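Local coordinates for long form salivary protein D7L1 (Anopheles stephensi, PDB 3NHI) that binds and sequesters cysteinyl leukotrienes and stable thromboxane A2 analogues, blunting the host response while female mosquitoes feed on blood, at residues A115-P118 against V119-F123; S106-C109 against V110-Y113; P43-A46 against I47-C50; K88-E91 against V92-Q96. All coordinates share one frame; numbering follows the deposited sequence.

Interaction 1: A115-P118 against V119-F123; sequences AYLP and VHNRF. With EAH ((5S,7E,9E,11Z,14Z)-5-hydroxyicosa-7,9,11,14-tetraenoic acid), chain B.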
loop_
_atom_site.group_PDB
_atom_site.type_symbol
_atom_site.label_atom_id
_atom_site.label_comp_id
_atom_site.label_asym_id
_atom_site.label_seq_id
_atom_site.Cartn_x
_atom_site.Cartn_y
_atom_site.Cartn_z
ATOM N N ALA A 115 16.565 -5.291 -18.133
ATOM C CA ALA A 115 17.382 -4.110 -17.868
ATOM C C ALA A 115 17.783 -4.015 -16.403
ATOM O O ALA A 115 18.932 -3.682 -16.090
ATOM C CB ALA A 115 16.647 -2.842 -18.296
ATOM N N TYR A 116 16.845 -4.306 -15.505
ATOM C CA TYR A 116 17.100 -4.123 -14.087
ATOM C C TYR A 116 17.888 -5.267 -13.450
ATOM O O TYR A 116 18.590 -5.056 -12.461
ATOM C CB TYR A 116 15.808 -3.822 -13.304
ATOM C CG TYR A 116 16.103 -3.372 -11.891
ATOM C CD1 TYR A 116 16.637 -2.108 -11.645
ATOM C CD2 TYR A 116 15.895 -4.231 -10.807
ATOM C CE1 TYR A 116 16.947 -1.704 -10.347
ATOM C CE2 TYR A 116 16.191 -3.839 -9.510
ATOM C CZ TYR A 116 16.717 -2.581 -9.292
ATOM O OH TYR A 116 17.028 -2.201 -8.002
ATOM N N LEU A 117 17.802 -6.468 -14.027
ATOM C CA LEU A 117 18.404 -7.646 -13.408
ATOM C C LEU A 117 19.867 -7.506 -12.973
ATOM O O LEU A 117 20.168 -7.790 -11.821
ATOM C CB LEU A 117 18.199 -8.901 -14.275
ATOM C CG LEU A 117 18.613 -10.234 -13.627
ATOM C CD1 LEU A 117 17.829 -10.538 -12.348
ATOM C CD2 LEU A 117 18.495 -11.388 -14.612
ATOM N N PRO A 118 20.774 -7.038 -13.860
ATOM C CA PRO A 118 22.153 -6.895 -13.372
ATOM C C PRO A 118 22.324 -5.794 -12.326
ATOM O O PRO A 118 23.196 -5.887 -11.458
ATOM C CB PRO A 118 22.953 -6.569 -14.642
ATOM C CG PRO A 118 21.945 -6.046 -15.607
ATOM C CD PRO A 118 20.664 -6.753 -15.303
ATOM N N VAL A 119 21.498 -4.756 -12.408
ATOM C CA VAL A 119 21.517 -3.694 -11.399
ATOM C C VAL A 119 21.112 -4.268 -10.041
ATOM O O VAL A 119 21.780 -4.034 -9.025
ATOM C CB VAL A 119 20.592 -2.517 -11.792
ATOM C CG1 VAL A 119 20.679 -1.396 -10.749
ATOM C CG2 VAL A 119 20.957 -1.990 -13.181
ATOM N N HIS A 120 20.039 -5.056 -10.044
ATOM C CA HIS A 120 19.598 -5.784 -8.861
ATOM C C HIS A 120 20.689 -6.698 -8.322
ATOM O O HIS A 120 20.982 -6.695 -7.117
ATOM C CB HIS A 120 18.348 -6.596 -9.188
ATOM C CG HIS A 120 17.860 -7.429 -8.046
ATOM N ND1 HIS A 120 17.087 -6.915 -7.027
ATOM C CD2 HIS A 120 18.041 -8.739 -7.762
ATOM C CE1 HIS A 120 16.810 -7.879 -6.165
ATOM N NE2 HIS A 120 17.378 -8.994 -6.586
ATOM N N ASN A 121 21.310 -7.472 -9.207
ATOM C CA ASN A 121 22.318 -8.422 -8.745
ATOM C C ASN A 121 23.526 -7.739 -8.108
ATOM O O ASN A 121 24.119 -8.274 -7.172
ATOM C CB ASN A 121 22.719 -9.397 -9.855
ATOM C CG ASN A 121 21.663 -10.464 -10.095
ATOM O OD1 ASN A 121 21.025 -10.955 -9.161
ATOM N ND2 ASN A 121 21.472 -10.826 -11.352
ATOM N N ARG A 122 23.857 -6.546 -8.600
ATOM C CA ARG A 122 24.961 -5.757 -8.054
ATOM C C ARG A 122 24.595 -5.025 -6.758
ATOM O O ARG A 122 25.408 -4.966 -5.822
ATOM C CB ARG A 122 25.466 -4.764 -9.103
ATOM C CG ARG A 122 26.697 -3.995 -8.644
ATOM C CD ARG A 122 27.387 -3.277 -9.789
ATOM N NE ARG A 122 28.426 -2.400 -9.253
ATOM C CZ ARG A 122 28.843 -1.267 -9.811
ATOM N NH1 ARG A 122 28.332 -0.853 -10.958
ATOM N NH2 ARG A 122 29.774 -0.542 -9.193
ATOM N N PHE A 123 23.380 -4.475 -6.698
ATOM C CA PHE A 123 23.018 -3.545 -5.629
ATOM C C PHE A 123 21.871 -4.003 -4.752
ATOM O O PHE A 123 21.279 -3.184 -4.050
ATOM C CB PHE A 123 22.674 -2.168 -6.224
ATOM C CG PHE A 123 23.836 -1.505 -6.899
ATOM C CD1 PHE A 123 24.873 -0.957 -6.154
ATOM C CD2 PHE A 123 23.902 -1.449 -8.292
ATOM C CE1 PHE A 123 25.961 -0.355 -6.793
ATOM C CE2 PHE A 123 24.979 -0.837 -8.932
ATOM C CZ PHE A 123 26.006 -0.294 -8.185
HETATM O O1 EAH B . 8.843 -4.934 7.609
HETATM C C1 EAH B . 9.094 -5.611 6.579
HETATM O O2 EAH B . 8.554 -6.720 6.350
HETATM C C2 EAH B . 10.086 -5.055 5.576
HETATM C C3 EAH B . 10.537 -6.133 4.588
HETATM C C4 EAH B . 9.690 -6.119 3.318
HETATM C C5 EAH B . 10.133 -7.219 2.376
HETATM O O3 EAH B . 11.316 -6.892 1.854
HETATM C C6 EAH B . 9.108 -7.402 1.260
HETATM C C7 EAH B . 9.598 -8.388 0.212
HETATM C C8 EAH B . 9.960 -7.659 -1.065
HETATM C C9 EAH B . 10.634 -8.574 -1.979
HETATM C C10 EAH B . 11.118 -7.919 -3.033
HETATM C C11 EAH B . 11.785 -8.877 -3.910
HETATM C C12 EAH B . 12.450 -8.531 -5.015
HETATM C C13 EAH B . 12.576 -7.106 -5.504
HETATM C C14 EAH B . 11.479 -6.861 -6.517
HETATM C C15 EAH B . 11.647 -6.198 -7.664
HETATM C C16 EAH B . 12.960 -5.588 -8.092
HETATM C C17 EAH B . 12.927 -4.096 -7.799
HETATM C C18 EAH B . 13.567 -3.798 -6.450
HETATM C C19 EAH B . 13.933 -2.327 -6.350
HETATM C C20 EAH B . 14.481 -2.003 -4.979
HETATM O O HOH W 1 17.154 -4.199 -6.295
#

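Interaction 2: S106-C109 against V110-Y113; sequences SGSC and VDLY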
loop_
_atom_site.group_PDB
_atom_site.type_symbol
_atom_site.label_atom_id
_atom_site.label_comp_id
_atom_site.label_asym_id
_atom_site.label_seq_id
_atom_site.Cartn_x
_atom_site.Cartn_y
_atom_site.Cartn_z
ATOM N N SER A 106 10.847 -1.125 -24.517
ATOM C CA SER A 106 9.396 -0.973 -24.665
ATOM C C SER A 106 8.663 -0.667 -23.356
ATOM O O SER A 106 7.520 -0.190 -23.364
ATOM C CB SER A 106 8.780 -2.217 -25.320
ATOM O OG SER A 106 8.633 -3.267 -24.375
ATOM N N GLY A 107 9.316 -0.946 -22.228
ATOM C CA GLY A 107 8.680 -0.812 -20.929
ATOM C C GLY A 107 7.841 -2.021 -20.541
ATOM O O GLY A 107 7.174 -2.003 -19.509
ATOM N N SER A 108 7.878 -3.070 -21.363
ATOM C CA SER A 108 7.202 -4.329 -21.040
ATOM C C SER A 108 7.817 -4.948 -19.786
ATOM O O SER A 108 8.933 -4.596 -19.374
ATOM C CB SER A 108 7.338 -5.314 -22.195
ATOM O OG SER A 108 8.701 -5.675 -22.389
ATOM N N CYS A 109 7.095 -5.881 -19.181
ATOM C CA CYS A 109 7.620 -6.585 -18.012
ATOM C C CYS A 109 8.999 -7.183 -18.292
ATOM O O CYS A 109 9.926 -6.985 -17.503
ATOM C CB CYS A 109 6.685 -7.697 -17.576
ATOM S SG CYS A 109 5.074 -7.162 -17.030
ATOM N N VAL A 110 9.151 -7.897 -19.409
ATOM C CA VAL A 110 10.427 -8.550 -19.692
ATOM C C VAL A 110 11.544 -7.543 -19.986
ATOM O O VAL A 110 12.689 -7.758 -19.576
ATOM C CB VAL A 110 10.316 -9.651 -20.792
ATOM C CG1 VAL A 110 10.082 -9.052 -22.182
ATOM C CG2 VAL A 110 11.551 -10.544 -20.787
ATOM N N ASP A 111 11.207 -6.443 -20.660
ATOM C CA ASP A 111 12.214 -5.426 -20.972
ATOM C C ASP A 111 12.743 -4.779 -19.695
ATOM O O ASP A 111 13.954 -4.588 -19.548
ATOM C CB ASP A 111 11.675 -4.366 -21.948
ATOM C CG ASP A 111 11.713 -4.825 -23.399
ATOM O OD1 ASP A 111 12.334 -5.868 -23.693
ATOM O OD2 ASP A 111 11.140 -4.116 -24.247
ATOM N N LEU A 112 11.851 -4.481 -18.755
ATOM C CA LEU A 112 12.283 -3.889 -17.490
ATOM C C LEU A 112 13.052 -4.888 -16.631
ATOM O O LEU A 112 14.066 -4.538 -16.047
ATOM C CB LEU A 112 11.099 -3.277 -16.736
ATOM C CG LEU A 112 10.364 -2.157 -17.476
ATOM C CD1 LEU A 112 9.269 -1.635 -16.603
ATOM C CD2 LEU A 112 11.309 -1.023 -17.878
ATOM N N TYR A 113 12.574 -6.126 -16.569
ATOM C CA TYR A 113 13.296 -7.190 -15.880
ATOM C C TYR A 113 14.709 -7.362 -16.432
ATOM O O TYR A 113 15.676 -7.398 -15.664
ATOM C CB TYR A 113 12.517 -8.494 -15.982
ATOM C CG TYR A 113 13.208 -9.706 -15.388
ATOM C CD1 TYR A 113 12.988 -10.066 -14.058
ATOM C CD2 TYR A 113 14.059 -10.502 -16.157
ATOM C CE1 TYR A 113 13.590 -11.191 -13.505
ATOM C CE2 TYR A 113 14.675 -11.633 -15.610
ATOM C CZ TYR A 113 14.431 -11.969 -14.286
ATOM O OH TYR A 113 15.038 -13.081 -13.739
#

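Interaction 3: P43-A46 against I47-C50; sequences PNDA and ITHC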
loop_
_atom_site.group_PDB
_atom_site.type_symbol
_atom_site.label_atom_id
_atom_site.label_comp_id
_atom_site.label_asym_id
_atom_site.label_seq_id
_atom_site.Cartn_x
_atom_site.Cartn_y
_atom_site.Cartn_z
ATOM N N PRO A 43 11.902 -17.319 -10.483
ATOM C CA PRO A 43 12.516 -17.803 -11.724
ATOM C C PRO A 43 12.412 -16.787 -12.853
ATOM O O PRO A 43 11.694 -15.799 -12.732
ATOM C CB PRO A 43 11.688 -19.044 -12.065
ATOM C CG PRO A 43 10.386 -18.805 -11.458
ATOM C CD PRO A 43 10.653 -18.040 -10.185
ATOM N N ASN A 44 13.134 -17.036 -13.939
ATOM C CA ASN A 44 13.133 -16.151 -15.093
ATOM C C ASN A 44 11.926 -16.448 -15.992
ATOM O O ASN A 44 12.051 -17.070 -17.052
ATOM C CB ASN A 44 14.462 -16.293 -15.853
ATOM C CG ASN A 44 14.560 -15.385 -17.069
ATOM O OD1 ASN A 44 13.849 -14.386 -17.194
ATOM N ND2 ASN A 44 15.461 -15.736 -17.980
ATOM N N ASP A 45 10.753 -16.004 -15.557
ATOM C CA ASP A 45 9.534 -16.157 -16.342
ATOM C C ASP A 45 8.645 -14.933 -16.186
ATOM O O ASP A 45 8.973 -14.038 -15.406
ATOM C CB ASP A 45 8.792 -17.466 -15.986
ATOM C CG ASP A 45 8.251 -17.492 -14.554
ATOM O OD1 ASP A 45 7.997 -18.611 -14.063
ATOM O OD2 ASP A 45 8.047 -16.436 -13.923
ATOM N N ALA A 46 7.530 -14.902 -16.912
ATOM C CA ALA A 46 6.647 -13.735 -16.968
ATOM C C ALA A 46 6.030 -13.349 -15.624
ATOM O O ALA A 46 5.724 -12.183 -15.402
ATOM C CB ALA A 46 5.548 -13.950 -17.996
ATOM N N ILE A 47 5.846 -14.324 -14.735
ATOM C CA ILE A 47 5.316 -14.045 -13.398
ATOM C C ILE A 47 6.301 -13.143 -12.651
ATOM O O ILE A 47 5.926 -12.077 -12.167
ATOM C CB ILE A 47 5.003 -15.354 -12.613
ATOM C CG1 ILE A 47 3.861 -16.113 -13.295
ATOM C CG2 ILE A 47 4.635 -15.036 -11.151
ATOM C CD1 ILE A 47 3.702 -17.562 -12.858
ATOM N N THR A 48 7.564 -13.552 -12.600
ATOM C CA THR A 48 8.602 -12.729 -11.994
ATOM C C THR A 48 8.826 -11.429 -12.760
ATOM O O THR A 48 8.997 -10.376 -12.140
ATOM C CB THR A 48 9.911 -13.497 -11.891
ATOM O OG1 THR A 48 9.675 -14.705 -11.156
ATOM C CG2 THR A 48 10.980 -12.673 -11.174
ATOM N N HIS A 49 8.800 -11.478 -14.096
ATOM C CA HIS A 49 9.032 -10.263 -14.884
ATOM C C HIS A 49 8.040 -9.176 -14.487
ATOM O O HIS A 49 8.434 -8.034 -14.226
ATOM C CB HIS A 49 8.923 -10.486 -16.398
ATOM C CG HIS A 49 9.839 -11.538 -16.941
ATOM N ND1 HIS A 49 9.580 -12.190 -18.129
ATOM C CD2 HIS A 49 11.000 -12.055 -16.471
ATOM C CE1 HIS A 49 10.546 -13.056 -18.370
ATOM N NE2 HIS A 49 11.419 -12.998 -17.381
ATOM N N CYS A 50 6.756 -9.525 -14.424
ATOM C CA CYS A 50 5.762 -8.508 -14.122
ATOM C C CYS A 50 5.741 -8.127 -12.656
ATOM O O CYS A 50 5.395 -6.996 -12.308
ATOM C CB CYS A 50 4.377 -8.910 -14.628
ATOM S SG CYS A 50 4.241 -8.930 -16.433
#

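Interaction 4: K88-E91 against V92-Q96; sequences KQKE and VTEYQ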
loop_
_atom_site.group_PDB
_atom_site.type_symbol
_atom_site.label_atom_id
_atom_site.label_comp_id
_atom_site.label_asym_id
_atom_site.label_seq_id
_atom_site.Cartn_x
_atom_site.Cartn_y
_atom_site.Cartn_z
ATOM N N LYS A 88 26.233 3.905 2.185
ATOM C CA LYS A 88 27.405 4.673 1.768
ATOM C C LYS A 88 27.140 5.488 0.505
ATOM O O LYS A 88 26.701 4.943 -0.510
ATOM C CB LYS A 88 28.587 3.735 1.534
ATOM C CG LYS A 88 29.099 3.061 2.808
ATOM C CD LYS A 88 30.284 2.154 2.529
ATOM C CE LYS A 88 30.903 1.616 3.812
ATOM N NZ LYS A 88 29.976 0.748 4.593
ATOM N N GLN A 89 27.435 6.785 0.563
ATOM C CA GLN A 89 27.255 7.690 -0.577
ATOM C C GLN A 89 27.894 7.171 -1.871
ATOM O O GLN A 89 27.293 7.274 -2.943
ATOM C CB GLN A 89 27.791 9.093 -0.246
ATOM C CG GLN A 89 27.808 10.063 -1.430
ATOM C CD GLN A 89 26.419 10.468 -1.883
ATOM O OE1 GLN A 89 25.715 11.194 -1.179
ATOM N NE2 GLN A 89 26.021 10.017 -3.073
ATOM N N LYS A 90 29.100 6.617 -1.766
ATOM C CA LYS A 90 29.794 6.072 -2.929
ATOM C C LYS A 90 28.953 5.006 -3.639
ATOM O O LYS A 90 28.825 5.031 -4.873
ATOM C CB LYS A 90 31.162 5.507 -2.522
ATOM C CG LYS A 90 31.948 4.882 -3.667
ATOM C CD LYS A 90 33.397 4.623 -3.279
ATOM C CE LYS A 90 34.198 4.052 -4.449
ATOM N NZ LYS A 90 33.821 2.643 -4.779
ATOM N N GLU A 91 28.378 4.088 -2.861
ATOM C CA GLU A 91 27.573 2.992 -3.408
ATOM C C GLU A 91 26.271 3.516 -4.008
ATOM O O GLU A 91 25.817 3.038 -5.046
ATOM C CB GLU A 91 27.295 1.936 -2.332
ATOM C CG GLU A 91 28.513 1.095 -1.979
ATOM C CD GLU A 91 28.309 0.219 -0.757
ATOM O OE1 GLU A 91 29.307 -0.048 -0.047
ATOM O OE2 GLU A 91 27.158 -0.200 -0.502
ATOM N N VAL A 92 25.672 4.500 -3.342
ATOM C CA VAL A 92 24.456 5.144 -3.835
ATOM C C VAL A 92 24.675 5.773 -5.220
ATOM O O VAL A 92 23.852 5.597 -6.124
ATOM C CB VAL A 92 23.949 6.192 -2.820
ATOM C CG1 VAL A 92 22.791 7.007 -3.395
ATOM C CG2 VAL A 92 23.517 5.506 -1.521
ATOM N N THR A 93 25.782 6.493 -5.381
ATOM C CA THR A 93 26.162 7.054 -6.677
ATOM C C THR A 93 26.337 5.959 -7.738
ATOM O O THR A 93 25.896 6.114 -8.881
ATOM C CB THR A 93 27.445 7.881 -6.511
ATOM O OG1 THR A 93 27.100 9.099 -5.844
ATOM C CG2 THR A 93 28.112 8.197 -7.855
ATOM N N GLU A 94 26.976 4.853 -7.352
ATOM C CA GLU A 94 27.180 3.742 -8.275
ATOM C C GLU A 94 25.841 3.126 -8.698
ATOM O O GLU A 94 25.658 2.782 -9.866
ATOM C CB GLU A 94 28.128 2.688 -7.673
ATOM C CG GLU A 94 29.597 3.158 -7.552
ATOM C CD GLU A 94 30.435 2.372 -6.537
ATOM O OE1 GLU A 94 29.893 1.576 -5.731
ATOM O OE2 GLU A 94 31.666 2.584 -6.526
ATOM N N TYR A 95 24.900 3.021 -7.758
ATOM C CA TYR A 95 23.555 2.508 -8.048
ATOM C C TYR A 95 22.814 3.439 -9.014
ATOM O O TYR A 95 22.263 2.993 -10.018
ATOM C CB TYR A 95 22.811 2.350 -6.722
ATOM C CG TYR A 95 21.433 1.724 -6.734
ATOM C CD1 TYR A 95 20.991 0.880 -7.757
ATOM C CD2 TYR A 95 20.568 1.964 -5.662
ATOM C CE1 TYR A 95 19.713 0.307 -7.699
ATOM C CE2 TYR A 95 19.306 1.406 -5.611
ATOM C CZ TYR A 95 18.882 0.590 -6.628
ATOM O OH TYR A 95 17.622 0.042 -6.534
ATOM N N GLN A 96 22.833 4.735 -8.710
ATOM C CA GLN A 96 22.285 5.760 -9.585
ATOM C C GLN A 96 22.849 5.631 -11.007
ATOM O O GLN A 96 22.107 5.654 -11.993
ATOM C CB GLN A 96 22.609 7.145 -9.006
ATOM C CG GLN A 96 22.262 8.318 -9.926
ATOM C CD GLN A 96 22.859 9.632 -9.461
ATOM O OE1 GLN A 96 23.834 9.656 -8.707
ATOM N NE2 GLN A 96 22.279 10.740 -9.919
HETATM O O HOH W 2 31.311 1.358 -3.403
#

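Interaction 1: A115-P118 against V119-F123
Y116 and H120 are tied together twice, one turn apart. H120 N gives a nearly straight bond to Y116 O (2.8 Å, 171°), and a water bridges the side chains, 2.6 Å from Y116 OH and 2.8 Å from H120 ND1. The water lies in the plane of the phenol at its edge. Each polar end has a further partner: Y116 OH meets Y95 OH, and H120 NE2 is bonded to W39 O, so the imidazole is held at both nitrogens. N121 N and R122 N bond back to L117 O and P118 O; P118 has no N-H, and the helix kinks there. The Y116 ring runs along the helix toward its C-terminal end (CG anti to the backbone N, chi1 -169°). Its CE2 rests 3.5 Å from H120 CB, while V119 CG1 comes across at about a right angle to within 3.8 Å of CE1. On the outer side, L117 CG lies against N121 ND2 at 3.7 Å. The fatty acid EAH brings C17 to 3.7 Å from Y116 CE2 and C19 to 3.5 Å from Y116 OH. This helix face forms part of the wall around the lipid's hydrocarbon tail in an all-helical odorant-binding-protein fold.

Interaction 2: S106-C109 against V110-Y113
The carboxylate of D111 is approached from both faces by S106, and both donors share one oxygen. S106 OG donates to D111 OD2 at 2.6 Å from above the plane, 38° out of it, while S106 N reaches the same atom at 3.0 Å from the opposite face, on the anti side. Two grips from one residue fix the rotation of the carboxylate. The negative group lies at the N-terminal end of helix 109-130, where the helix dipole would probably favour it. S106 OG also accepts from S108 N at 3.1 Å, an ST turn that ends at the capping residue. S108 is the N-cap: its OG lies between its own backbone N and carbonyl carbon (chi1 65°) and from there takes the D111 N-H at 3.1 Å. S108 O then receives L112 N, and C109 O receives Y113 N. L112 leans back over the turn, CG 3.4 Å from S108 O and CD1 3.6 Å from G107 O. G107 takes a positive phi of 83°, at which a side chain would run into the preceding carbonyl, and its own carbonyl is bonded to K53. The phenol of Y113 bonds to L41 O and its ring meets that of H49. The arrangement is a serine N-cap joined to an ST turn, starting a helix whose first residue, C109, is disulfide-bonded to C50.

Interaction 3: P43-A46 against I47-C50
An aspartate N-cap starts helix 46-58, with D45 OD2 accepting the backbone N-H of T48 at 3.2 Å in a nearly straight bond and that of I47 weakly. D45 CG sits between its own N and carbonyl carbon (chi1 66°), which carries OD2 over the first turn; OD1 is left to Y32 OH. Two side chains of the helix reach back to the loop. T48 OG1 donates to P43 O at 2.8 Å, in the carbonyl plane and on a lone pair, and receives a weak bond from W36 NE1. H49 NE2 points straight at N44 OD1 (2.8 Å, 174°); the acceptor lies close to the imidazole plane, although the amide is turned 59° against the ring. That ring lies flat on the backbone, with D45 O 3.0 Å above its centre and A46 N nearer the rim on the same face. The same D45 O takes H49 N at 2.9 Å, so the carbonyl is bonded to the histidine's backbone while covering its side chain. C50 N closes the next turn onto A46 O. The result is a helix start typical of Asp N-capping, leading, just over one turn on, to disulfide-bonded C50 of the odorant-binding-protein fold.

Interaction 4: K88-E91 against V92-Q96
K90 NZ is gripped by two partners, E94 OE2 at 2.8 Å and a water at 3.1 Å. The first is an i to i+4 salt bridge along helix 89-101, with the ammonium on the syn side of OE2 and 19° out of the carboxylate plane. The water accepts from NZ and donates to E94 OE1 at 2.7 Å, so both carboxylate oxygens are linked to the lysine and the group is restrained in its rotation. K90 stretches outward from the helix, extended until its last torsion (chi4 -71°) turns NZ toward E94, which leans back to meet it. E94 CG packs back against K90 O at 3.4 Å. One residue earlier, Q89 repeats the i to i+4 spacing with an amide: its chain, bent at chi2, brings NE2 to T93 OG1 at 3.1 Å, a less straight bond (137°) with the hydroxyl tilted from the amide plane. Q89 and V92 also touch Y78 on helix 73-85, whereas Y95 packs on helix 109-130, its OH bonded to Y116 OH. Beneath these pairs V92 N meets the N-cap carbonyl K88 O at 3.0 Å, and V92 CG2 lies 3.4 Å from that same oxygen.

In the fold
Interactions 1 and 2 lie in series on helix 109-130, their centres 14 Å apart, and each joins that helix to a different neighbour. Interaction 2 meets interaction 3 through the C109–C50 disulfide, SG to SG 2.0 Å, and through Y113 CG against H49 CD2 at 3.4 Å, so two helix starts are fastened side by side. Interaction 1 meets interaction 4 where Y116 OH lies 2.7 Å from Y95 OH and V119 CG1 packs 3.6 Å from Y95 CE1. Interactions 3 and 4 stay apart, about 14 Å between nearest atoms. EAH touches Y116. The side chain of Y95 is about 4 Å from EAH. The side chain of T48 is about 7 Å from EAH.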